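Local coordinates for protein putative tetR family transcription regulator (Shewanella loihica, PDB 3PPB) that probably binds DNA through an N-terminal helix-turn-helix domain and regulates transcription, as other TetR-family proteins do, at residues H48-P51 with Q55-E58; L15-Q20 with R37-A42. One frame throughout, in Å; residues are numbered along the deposited sequence.

Contact 1: residues H48-P51 with Q55-E58; sequences HHFP and QLLE. With EDO (1,2-ethanediol), chain I.
Leu56 sets its CD1 methyl squarely on the ring of Phe50. The methyl carbon lies 3.6 Å from the ring centroid and only 6° off the ring normal, a CH-pi contact made over the middle of the face, so that all six ring carbons are within 4.0 Å of CD1. Phe50 holds CG anti to its carbonyl carbon (chi1 -50°), which swings the ring beside the first turn of helix 53-74. Closer to the backbone the two residues meet again, Phe50 CB standing 3.8 Å from Leu56 CB. Both side chains are buried, and Lys11, Ile14 and Leu15 of helix 10-24 also touch the Phe50 side chain. Phe50 is where the chain leaves helical geometry after helix 43-49, the second helix of the predicted helix-turn-helix. The contact therefore ties the end of that helix to the start of the long helix 53-74, the next helix in the chain. The other half is looser and more exposed. Here the Gln55 side chain crosses that of the exposed Pro51 at about a right angle, its amide NE2 lying 3.5 Å from Pro51 CD and OE1 3.7 Å from Pro51 CB, with no hydrogen bond between the two segments. On the helix, Glu58 OE2 accepts a hydrogen bond of 2.7 Å from O1 of an ethanediol, probably left from the crystallisation liquor, which is also hydrogen-bonded to the backbone N of Glu117.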
# COMPACT_ATOMS: atom_id res chain seq x y z
N HIS A 48 22.55 10.56 -20.20
CA HIS A 48 23.86 9.91 -20.06
C HIS A 48 23.85 9.00 -18.83
O HIS A 48 24.10 7.80 -18.97
CB HIS A 48 24.98 10.95 -19.95
CG HIS A 48 26.31 10.36 -19.58
ND1 HIS A 48 27.05 9.60 -20.48
CD2 HIS A 48 27.00 10.44 -18.41
CE1 HIS A 48 28.15 9.24 -19.83
NE2 HIS A 48 28.17 9.73 -18.58
N HIS A 49 23.51 9.55 -17.65
CA HIS A 49 23.43 8.78 -16.40
C HIS A 49 22.21 7.87 -16.39
O HIS A 49 22.30 6.76 -15.87
CB HIS A 49 23.41 9.70 -15.17
CG HIS A 49 24.61 10.60 -15.04
ND1 HIS A 49 24.50 11.98 -15.07
CD2 HIS A 49 25.92 10.28 -14.85
CE1 HIS A 49 25.72 12.45 -14.90
NE2 HIS A 49 26.61 11.47 -14.77
N PHE A 50 21.07 8.32 -16.97
CA PHE A 50 19.84 7.51 -16.95
C PHE A 50 19.22 7.45 -18.36
O PHE A 50 18.52 8.38 -18.75
CB PHE A 50 18.84 8.06 -15.91
CG PHE A 50 19.45 8.29 -14.54
CD1 PHE A 50 19.64 7.23 -13.65
CD2 PHE A 50 19.85 9.56 -14.14
CE1 PHE A 50 20.19 7.44 -12.38
CE2 PHE A 50 20.41 9.77 -12.87
CZ PHE A 50 20.58 8.71 -12.00
N PRO A 51 19.47 6.35 -19.12
CA PRO A 51 18.98 6.27 -20.52
C PRO A 51 17.47 6.40 -20.71
O PRO A 51 17.02 6.80 -21.79
CB PRO A 51 19.47 4.89 -20.98
CG PRO A 51 20.67 4.63 -20.15
CD PRO A 51 20.30 5.17 -18.79
N GLN A 55 14.56 3.81 -15.95
CA GLN A 55 15.83 3.49 -15.30
C GLN A 55 16.12 4.45 -14.14
O GLN A 55 16.60 4.01 -13.10
CB GLN A 55 16.98 3.49 -16.31
CG GLN A 55 17.18 2.10 -16.90
CD GLN A 55 18.08 2.09 -18.10
OE1 GLN A 55 17.63 2.16 -19.24
NE2 GLN A 55 19.38 1.95 -17.86
N LEU A 56 15.79 5.76 -14.31
CA LEU A 56 15.95 6.76 -13.26
C LEU A 56 15.06 6.39 -12.06
O LEU A 56 15.54 6.41 -10.93
CB LEU A 56 15.64 8.17 -13.80
CG LEU A 56 15.60 9.36 -12.82
CD1 LEU A 56 16.85 9.43 -11.91
CD2 LEU A 56 15.43 10.69 -13.60
N LEU A 57 13.79 6.02 -12.31
CA LEU A 57 12.88 5.60 -11.23
C LEU A 57 13.42 4.34 -10.52
O LEU A 57 13.36 4.27 -9.30
CB LEU A 57 11.45 5.33 -11.75
CG LEU A 57 10.47 4.70 -10.73
CD1 LEU A 57 10.25 5.61 -9.55
CD2 LEU A 57 9.15 4.29 -11.37
N GLU A 58 13.94 3.37 -11.29
CA GLU A 58 14.45 2.10 -10.74
C GLU A 58 15.69 2.34 -9.86
O GLU A 58 15.78 1.76 -8.77
CB GLU A 58 14.77 1.13 -11.87
CG GLU A 58 13.51 0.60 -12.54
CD GLU A 58 13.72 -0.24 -13.79
OE1 GLU A 58 14.88 -0.42 -14.22
OE2 GLU A 58 12.70 -0.73 -14.34
C1 EDO I . 9.59 1.16 -13.46
O1 EDO I . 10.30 -0.08 -13.30
C2 EDO I . 9.20 1.43 -14.90
O2 EDO I . 8.96 0.24 -15.68

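Contact 2: residues L15-Q20 with R37-A42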
# COMPACT_ATOMS: atom_id res chain seq x y z
N LEU A 15 18.81 12.78 -9.25
CA LEU A 15 18.16 11.83 -8.34
C LEU A 15 17.28 12.55 -7.30
O LEU A 15 16.11 12.19 -7.16
CB LEU A 15 19.21 10.96 -7.66
CG LEU A 15 19.79 9.84 -8.51
CD1 LEU A 15 21.12 9.37 -7.95
CD2 LEU A 15 18.82 8.67 -8.61
N GLU A 16 17.81 13.59 -6.63
CA GLU A 16 17.10 14.42 -5.63
C GLU A 16 15.90 15.17 -6.23
O GLU A 16 14.86 15.28 -5.57
CB GLU A 16 18.06 15.45 -5.00
CG GLU A 16 18.99 14.88 -3.94
CD GLU A 16 19.82 15.91 -3.21
OE1 GLU A 16 19.30 17.02 -2.95
OE2 GLU A 16 20.98 15.59 -2.85
N THR A 17 16.06 15.73 -7.44
CA THR A 17 15.00 16.49 -8.13
C THR A 17 13.92 15.51 -8.58
O THR A 17 12.73 15.81 -8.41
CB THR A 17 15.57 17.33 -9.29
OG1 THR A 17 16.37 18.41 -8.79
CG2 THR A 17 14.49 17.90 -10.18
N ALA A 18 14.32 14.33 -9.15
CA ALA A 18 13.40 13.26 -9.57
C ALA A 18 12.55 12.78 -8.40
O ALA A 18 11.34 12.61 -8.56
CB ALA A 18 14.18 12.08 -10.17
N LEU A 19 13.17 12.59 -7.21
CA LEU A 19 12.47 12.14 -6.01
C LEU A 19 11.35 13.12 -5.67
O LEU A 19 10.21 12.69 -5.49
CB LEU A 19 13.45 11.99 -4.82
CG LEU A 19 12.81 11.68 -3.44
CD1 LEU A 19 12.37 10.22 -3.34
CD2 LEU A 19 13.77 12.01 -2.32
N GLN A 20 11.67 14.43 -5.62
CA GLN A 20 10.69 15.48 -5.35
C GLN A 20 9.53 15.44 -6.37
O GLN A 20 8.37 15.44 -5.98
CB GLN A 20 11.36 16.86 -5.37
CG GLN A 20 12.30 17.13 -4.21
N ARG A 37 15.76 20.47 -15.98
CA ARG A 37 15.67 21.90 -15.68
C ARG A 37 15.72 22.16 -14.18
O ARG A 37 16.57 22.95 -13.73
CB ARG A 37 14.37 22.49 -16.25
CG ARG A 37 14.25 24.01 -16.10
CD ARG A 37 12.96 24.58 -16.67
NE ARG A 37 11.76 24.05 -16.02
CZ ARG A 37 10.95 23.16 -16.58
NH1 ARG A 37 11.21 22.67 -17.79
NH2 ARG A 37 9.87 22.73 -15.93
N GLU A 38 14.85 21.49 -13.40
CA GLU A 38 14.80 21.66 -11.96
C GLU A 38 16.13 21.24 -11.31
O GLU A 38 16.50 21.83 -10.30
CB GLU A 38 13.62 20.90 -11.35
CG GLU A 38 12.25 21.41 -11.77
CD GLU A 38 11.76 22.61 -10.99
OE1 GLU A 38 12.27 23.73 -11.24
OE2 GLU A 38 10.85 22.43 -10.15
N ALA A 39 16.87 20.28 -11.91
CA ALA A 39 18.17 19.82 -11.39
C ALA A 39 19.29 20.78 -11.80
O ALA A 39 20.31 20.86 -11.12
CB ALA A 39 18.48 18.40 -11.88
N GLY A 40 19.06 21.51 -12.89
CA GLY A 40 20.02 22.45 -13.44
C GLY A 40 21.04 21.75 -14.32
O GLY A 40 22.22 22.09 -14.28
N VAL A 41 20.58 20.74 -15.09
CA VAL A 41 21.40 19.97 -16.03
C VAL A 41 20.75 19.98 -17.42
O VAL A 41 19.53 20.14 -17.53
CB VAL A 41 21.73 18.52 -15.59
CG1 VAL A 41 22.60 18.49 -14.34
CG2 VAL A 41 20.47 17.66 -15.43
N ALA A 42 21.57 19.80 -18.47
CA ALA A 42 21.08 19.69 -19.84
C ALA A 42 20.41 18.33 -19.99
O ALA A 42 20.86 17.37 -19.34
CB ALA A 42 22.23 19.83 -20.83
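With chi1 at -69°, Thr17 turns its CG2 methyl anti to its own backbone N and its hydroxyl anti to the carbonyl carbon, and the two branches meet different residues of helix 32-39. CG2 presses on the beta carbon of Glu38, 3.3 Å from CB, a close approach for two aliphatic carbons. OG1 lies over the backbone of Ala39, 3.5 Å from CA, and 3.7 Å from the CB methyl. No hydrogen bond crosses here: the hydroxyl is instead bonded to the carbonyl O of Ala13, one turn back in its own helix. Glu38 starts out toward Thr17, but a bend at chi2 (-82°) carries its carboxylate off to the exposed side. In the helix-turn-helix predicted for this TetR-family domain, helix 32-39 is the first helix, and it ends in a Schellman motif with Gly40, at positive phi, as the C-prime residue. Val41 N reaches back to Ala36 O, while Gly40 N makes a weak bond to Arg37 O. A glycine in place of Thr17 would probably open a gap beside Glu38 CB and Ala39 CB, with the CG2 and OG1 contacts lost. Just beyond Gly40, Val41 turns back to helix 10-24, touching Lys10 and Ile14.

How the contacts relate
From the N terminus, helix 10-24 comes first, and contact 2 closes when helix 32-39 returns to it, a loop of 16 intervening residues. The chain then runs through the turn at Gly40 into helix 43-49, and contact 1 closes a much shorter loop, three residues long, where helix 53-74 begins. The two loops follow in series and neither nests in nor crosses the other. Their centres are about 12 Å apart, yet they share an interface: Leu15 CG lies 3.8 Å from Phe50 CZ, and Ala18 CB is 3.9 Å from Leu56 CD2. Helix 10-24 thus meets helix 32-39 through Thr17 and the residues of contact 1 through Leu15 and Ala18.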